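Succinylglutamate desuccinylase (Vibrio parahaemolyticus, PDB 2BCO) probably hydrolyses N-succinylglutamate to succinate and glutamate, the last step of arginine breakdown by the AST pathway, using one zinc ion per subunit. Local coordinates at residues Thr67-Leu72 / Leu154-Arg159; Glu282-Phe287 / Ala309-Asn314. One frame throughout, in Å; residues are numbered along the deposited sequence.

In the fold
Contact 1 (67-72 with 154-159) lies deep in the catalytic domain, joining the start of helix 68-81 to the end of strand 149-157; every residue that touches is buried. Contact 2 (282-287 with 309-314) belongs to the hybrid domain and pairs strands 285-286 and 309-311, with exposed residues such as Ser286 at its margin. The two share no helix or strand. Their chemistry differs accordingly: contact 1 is apolar packing with no hydrogen bond between its segments, whereas contact 2 is knit by backbone bonds and an asparagine amide. Arg159 CG packs against Asn283 ND2 at 3.4 Å, so the two domains meet where the chain runs on from the strand that carries zinc ligand His155.

Contact 1 of 2, residues Thr67-Leu72 / Leu154-Arg159; sequences TAPMEL and LHCAIR. With ZN (zinc ion), chain C.
Pro69, in the first turn of helix 68-81, lays one side of its ring along strand 149-157 and meets three successive residues. Its CB touches Leu154 CB at 3.4 Å, the two side chains sliding past each other in opposite directions, with Leu154 CD1 farther along. At the ring's far end, Pro69 CD lies 3.5 Å from Cys156 SG; between them Pro69 CG lies 3.8 Å from His155 O. Proline suits a first turn, where its missing N-H costs no helix bond. Cys156 turns SG beside its own backbone N (chi1 -69°), which brings the sulfur to Pro69 and, more loosely, to Ala68 CB at 4.1 Å. The small alanine and cysteine let helix and strand come close: the axes of segments 68-72 and 154-157 approach to 8.1 Å. His155 points to the opposite side of the strand, where ND1 binds zinc at 2.3 Å; NE2 is hydrogen-bonded to Asp153, which fixes the ring's rotation. A water bound to zinc at 2.6 Å also donates to Cys156 O. Glu66, just ahead of the helix, binds zinc with His63 and its OE1 accepts a hydrogen bond from Cys156 N, joining helix to strand at the His-Glu-His site of the M14-related AspA/AstE family.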
loop_
_atom_site.group_PDB
_atom_site.type_symbol
_atom_site.label_atom_id
_atom_site.label_comp_id
_atom_site.label_asym_id
_atom_site.label_seq_id
_atom_site.Cartn_x
_atom_site.Cartn_y
_atom_site.Cartn_z
ATOM N N THR A 67 4.058 11.326 2.495
ATOM C CA THR A 67 4.026 12.133 1.287
ATOM C C THR A 67 4.725 11.719 -0.003
ATOM O O THR A 67 4.228 12.039 -1.079
ATOM C CB THR A 67 4.472 13.584 1.628
ATOM O OG1 THR A 67 5.891 13.615 1.849
ATOM C CG2 THR A 67 3.769 14.066 2.914
ATOM N N ALA A 68 5.868 11.040 0.089
ATOM C CA ALA A 68 6.612 10.628 -1.108
ATOM C C ALA A 68 5.739 10.050 -2.234
ATOM O O ALA A 68 5.819 10.497 -3.378
ATOM C CB ALA A 68 7.716 9.633 -0.730
ATOM N N PRO A 69 4.892 9.054 -1.932
ATOM C CA PRO A 69 4.059 8.502 -3.005
ATOM C C PRO A 69 3.090 9.538 -3.576
ATOM O O PRO A 69 2.750 9.496 -4.764
ATOM C CB PRO A 69 3.330 7.341 -2.325
ATOM C CG PRO A 69 4.285 6.932 -1.241
ATOM C CD PRO A 69 4.738 8.270 -0.696
HETATM N N MSE A 70 2.645 10.457 -2.724
HETATM C CA MSE A 70 1.725 11.502 -3.150
HETATM C C MSE A 70 2.422 12.353 -4.205
HETATM O O MSE A 70 1.810 12.738 -5.203
HETATM C CB MSE A 70 1.312 12.372 -1.955
HETATM C CG MSE A 70 0.780 11.581 -0.767
HETATM SE SE MSE A 70 0.129 12.677 0.711
HETATM C CE MSE A 70 1.185 14.275 0.393
ATOM N N GLU A 71 3.706 12.635 -3.982
ATOM C CA GLU A 71 4.494 13.430 -4.922
ATOM C C GLU A 71 4.647 12.669 -6.236
ATOM O O GLU A 71 4.530 13.260 -7.309
ATOM C CB GLU A 71 5.891 13.747 -4.360
ATOM C CG GLU A 71 5.915 14.582 -3.080
ATOM C CD GLU A 71 7.197 15.424 -2.956
ATOM O OE1 GLU A 71 7.937 15.283 -1.949
ATOM O OE2 GLU A 71 7.461 16.227 -3.883
ATOM N N LEU A 72 4.905 11.361 -6.151
ATOM C CA LEU A 72 5.057 10.536 -7.358
ATOM C C LEU A 72 3.753 10.518 -8.143
ATOM O O LEU A 72 3.753 10.655 -9.366
ATOM C CB LEU A 72 5.453 9.095 -7.005
ATOM C CG LEU A 72 6.810 8.919 -6.317
ATOM C CD1 LEU A 72 7.123 7.435 -6.195
ATOM C CD2 LEU A 72 7.910 9.647 -7.125
ATOM N N LEU A 154 -0.110 2.941 -1.664
ATOM C CA LEU A 154 1.230 3.459 -1.368
ATOM C C LEU A 154 1.449 4.136 -0.013
ATOM O O LEU A 154 0.833 5.161 0.300
ATOM C CB LEU A 154 1.640 4.405 -2.494
ATOM C CG LEU A 154 1.230 3.918 -3.891
ATOM C CD1 LEU A 154 1.755 4.895 -4.956
ATOM C CD2 LEU A 154 1.789 2.495 -4.128
ATOM N N HIS A 155 2.364 3.564 0.768
ATOM C CA HIS A 155 2.690 4.060 2.097
ATOM C C HIS A 155 4.190 4.348 2.256
ATOM O O HIS A 155 4.962 4.233 1.298
ATOM C CB HIS A 155 2.249 3.026 3.142
ATOM C CG HIS A 155 0.773 2.776 3.153
ATOM N ND1 HIS A 155 -0.016 3.026 4.259
ATOM C CD2 HIS A 155 -0.063 2.326 2.194
ATOM C CE1 HIS A 155 -1.273 2.744 3.976
ATOM N NE2 HIS A 155 -1.333 2.317 2.728
ATOM N N CYS A 156 4.569 4.760 3.466
ATOM C CA CYS A 156 5.960 5.031 3.835
ATOM C C CYS A 156 6.115 4.449 5.234
ATOM O O CYS A 156 5.190 4.524 6.040
ATOM C CB CYS A 156 6.253 6.533 3.895
ATOM S SG CYS A 156 6.237 7.355 2.323
ATOM N N ALA A 157 7.273 3.864 5.520
ATOM C CA ALA A 157 7.521 3.281 6.831
ATOM C C ALA A 157 7.765 4.372 7.867
ATOM O O ALA A 157 8.192 5.477 7.528
ATOM C CB ALA A 157 8.717 2.341 6.771
ATOM N N ILE A 158 7.491 4.056 9.129
ATOM C CA ILE A 158 7.683 5.015 10.216
ATOM C C ILE A 158 8.988 4.757 10.958
ATOM O O ILE A 158 9.363 5.517 11.839
ATOM C CB ILE A 158 6.536 4.944 11.237
ATOM C CG1 ILE A 158 6.410 3.514 11.770
ATOM C CG2 ILE A 158 5.241 5.433 10.599
ATOM C CD1 ILE A 158 5.430 3.363 12.916
ATOM N N ARG A 159 9.668 3.673 10.603
ATOM C CA ARG A 159 10.929 3.310 11.235
ATOM C C ARG A 159 11.867 2.809 10.145
ATOM O O ARG A 159 11.430 2.543 9.022
ATOM C CB ARG A 159 10.696 2.217 12.283
ATOM C CG ARG A 159 10.047 0.965 11.717
ATOM C CD ARG A 159 9.716 -0.065 12.792
ATOM N NE ARG A 159 8.676 0.389 13.716
ATOM C CZ ARG A 159 8.900 1.071 14.836
ATOM N NH1 ARG A 159 10.135 1.390 15.198
ATOM N NH2 ARG A 159 7.880 1.443 15.595
HETATM ZN ZN ZN C . 1.246 3.863 5.989
HETATM O O HOH W 1 2.954 2.516 7.340
#

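Contact 2 of 2, residues Glu282-Phe287 / Ala309-Asn314; sequences ENFTSF and AIVFPN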
loop_
_atom_site.group_PDB
_atom_site.type_symbol
_atom_site.label_atom_id
_atom_site.label_comp_id
_atom_site.label_asym_id
_atom_site.label_seq_id
_atom_site.Cartn_x
_atom_site.Cartn_y
_atom_site.Cartn_z
ATOM N N GLU A 282 14.312 -1.038 14.057
ATOM C CA GLU A 282 14.065 -1.193 12.626
ATOM C C GLU A 282 13.165 -2.374 12.279
ATOM O O GLU A 282 13.120 -3.371 13.006
ATOM C CB GLU A 282 15.402 -1.351 11.881
ATOM C CG GLU A 282 16.183 -0.055 11.692
ATOM C CD GLU A 282 17.543 -0.263 11.026
ATOM O OE1 GLU A 282 17.656 -1.123 10.125
ATOM O OE2 GLU A 282 18.506 0.445 11.400
ATOM N N ASN A 283 12.427 -2.248 11.176
ATOM C CA ASN A 283 11.586 -3.339 10.712
ATOM C C ASN A 283 12.558 -4.391 10.194
ATOM O O ASN A 283 13.641 -4.061 9.700
ATOM C CB ASN A 283 10.653 -2.896 9.580
ATOM C CG ASN A 283 9.318 -2.379 10.092
ATOM O OD1 ASN A 283 8.729 -2.958 11.004
ATOM N ND2 ASN A 283 8.826 -1.300 9.491
ATOM N N PHE A 284 12.171 -5.652 10.311
ATOM C CA PHE A 284 13.009 -6.770 9.886
ATOM C C PHE A 284 14.304 -6.865 10.672
ATOM O O PHE A 284 15.346 -7.203 10.116
ATOM C CB PHE A 284 13.338 -6.691 8.394
ATOM C CG PHE A 284 12.139 -6.825 7.508
ATOM C CD1 PHE A 284 11.416 -5.702 7.114
ATOM C CD2 PHE A 284 11.703 -8.082 7.097
ATOM C CE1 PHE A 284 10.275 -5.827 6.320
ATOM C CE2 PHE A 284 10.566 -8.221 6.304
ATOM C CZ PHE A 284 9.851 -7.089 5.917
ATOM N N THR A 285 14.243 -6.545 11.960
ATOM C CA THR A 285 15.415 -6.666 12.817
ATOM C C THR A 285 15.409 -8.144 13.207
ATOM O O THR A 285 14.443 -8.636 13.791
ATOM C CB THR A 285 15.306 -5.777 14.084
ATOM O OG1 THR A 285 15.456 -4.402 13.713
ATOM C CG2 THR A 285 16.381 -6.142 15.097
ATOM N N SER A 286 16.485 -8.848 12.873
ATOM C CA SER A 286 16.574 -10.277 13.156
ATOM C C SER A 286 17.064 -10.625 14.549
ATOM O O SER A 286 17.604 -9.784 15.267
ATOM C CB SER A 286 17.469 -10.962 12.117
ATOM O OG SER A 286 18.788 -10.451 12.162
ATOM N N PHE A 287 16.869 -11.883 14.923
ATOM C CA PHE A 287 17.292 -12.375 16.225
ATOM C C PHE A 287 17.897 -13.754 16.042
ATOM O O PHE A 287 17.751 -14.367 14.988
ATOM C CB PHE A 287 16.102 -12.473 17.190
ATOM C CG PHE A 287 15.400 -11.160 17.433
ATOM C CD1 PHE A 287 14.233 -10.836 16.741
ATOM C CD2 PHE A 287 15.915 -10.234 18.345
ATOM C CE1 PHE A 287 13.587 -9.607 16.955
ATOM C CE2 PHE A 287 15.278 -9.002 18.567
ATOM C CZ PHE A 287 14.115 -8.692 17.871
ATOM N N ALA A 309 12.675 -12.509 12.156
ATOM C CA ALA A 309 12.918 -11.077 12.207
ATOM C C ALA A 309 11.606 -10.475 12.655
ATOM O O ALA A 309 10.545 -11.024 12.385
ATOM C CB ALA A 309 13.309 -10.547 10.829
ATOM N N ILE A 310 11.667 -9.348 13.345
ATOM C CA ILE A 310 10.446 -8.722 13.809
ATOM C C ILE A 310 10.007 -7.630 12.841
ATOM O O ILE A 310 10.839 -6.894 12.320
ATOM C CB ILE A 310 10.644 -8.152 15.233
ATOM C CG1 ILE A 310 9.298 -7.725 15.812
ATOM C CG2 ILE A 310 11.625 -6.987 15.211
ATOM C CD1 ILE A 310 9.326 -7.599 17.321
ATOM N N VAL A 311 8.701 -7.540 12.594
ATOM C CA VAL A 311 8.141 -6.533 11.688
ATOM C C VAL A 311 6.916 -5.847 12.311
ATOM O O VAL A 311 6.080 -6.505 12.930
ATOM C CB VAL A 311 7.712 -7.179 10.338
ATOM C CG1 VAL A 311 7.099 -6.138 9.433
ATOM C CG2 VAL A 311 8.906 -7.812 9.655
ATOM N N PHE A 312 6.806 -4.530 12.145
ATOM C CA PHE A 312 5.666 -3.780 12.695
ATOM C C PHE A 312 5.529 -3.933 14.212
ATOM O O PHE A 312 4.508 -4.406 14.704
ATOM C CB PHE A 312 4.344 -4.242 12.054
ATOM C CG PHE A 312 4.321 -4.158 10.552
ATOM C CD1 PHE A 312 3.834 -5.218 9.794
ATOM C CD2 PHE A 312 4.783 -3.023 9.891
ATOM C CE1 PHE A 312 3.792 -5.143 8.394
ATOM C CE2 PHE A 312 4.747 -2.933 8.493
ATOM C CZ PHE A 312 4.256 -3.995 7.742
ATOM N N PRO A 313 6.558 -3.548 14.976
ATOM C CA PRO A 313 6.440 -3.682 16.435
ATOM C C PRO A 313 5.640 -2.509 16.996
ATOM O O PRO A 313 5.784 -1.384 16.529
ATOM C CB PRO A 313 7.891 -3.632 16.918
ATOM C CG PRO A 313 8.712 -3.907 15.681
ATOM C CD PRO A 313 7.939 -3.230 14.589
ATOM N N ASN A 314 4.803 -2.768 17.992
ATOM C CA ASN A 314 4.005 -1.706 18.606
ATOM C C ASN A 314 3.628 -2.103 20.031
ATOM O O ASN A 314 2.737 -2.927 20.236
ATOM C CB ASN A 314 2.737 -1.448 17.786
ATOM C CG ASN A 314 2.058 -0.143 18.158
ATOM O OD1 ASN A 314 1.928 0.192 19.340
ATOM N ND2 ASN A 314 1.611 0.596 17.149
#
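Thr285 and Ile310 form the antiparallel hydrogen-bonded pair at the centre of this contact: Ile310 N donates to Thr285 O over 2.9 Å, a nearly straight bond. In return Ile310 O receives two weak bonds, from Phe284 N at 2.7 Å and from Thr285 N at 3.4 Å. Next to them Ser286 and Ala309 make a non-hydrogen-bonded pair, where the small methyl and hydroxymethyl groups suit a close approach of the chains.

Side chains supply further polar bonds. Asn283 OD1 takes the N-H of Phe312 at 2.7 Å and 169°, the donor tilted 23° from the amide's carbonyl plane; the amide thus stands in for a backbone carbonyl just past the strand pairing. Thr285 OG1 donates to Glu282 O at 2.6 Å, tying down the turn before the strand.

Apolar contacts lie on both sides of the paired strands. Val311 CG2, beside its own backbone N while CG1 is anti to it, makes a CH-pi contact over the centre of the Phe284 ring, 3.7 Å from the centroid. His163 and Phe166 meet that ring edge-to-face. On the face that carries Thr285 and Ile310, the edge of the Phe287 ring meets Ile310, Phe287 CE1 lying 3.7 Å from Ile310 CB. The beta-branched valine and isoleucine fit both the extended chain and these rings.

With Phe284, of positive phi (63°), and Thr285 both opposite Ile310, the pairing starts with a G1 beta bulge, here within the barrel-sandwich hybrid domain, where the side chain of Phe312 comes within about 5 Å of that of Glu219, the predicted active-site residue.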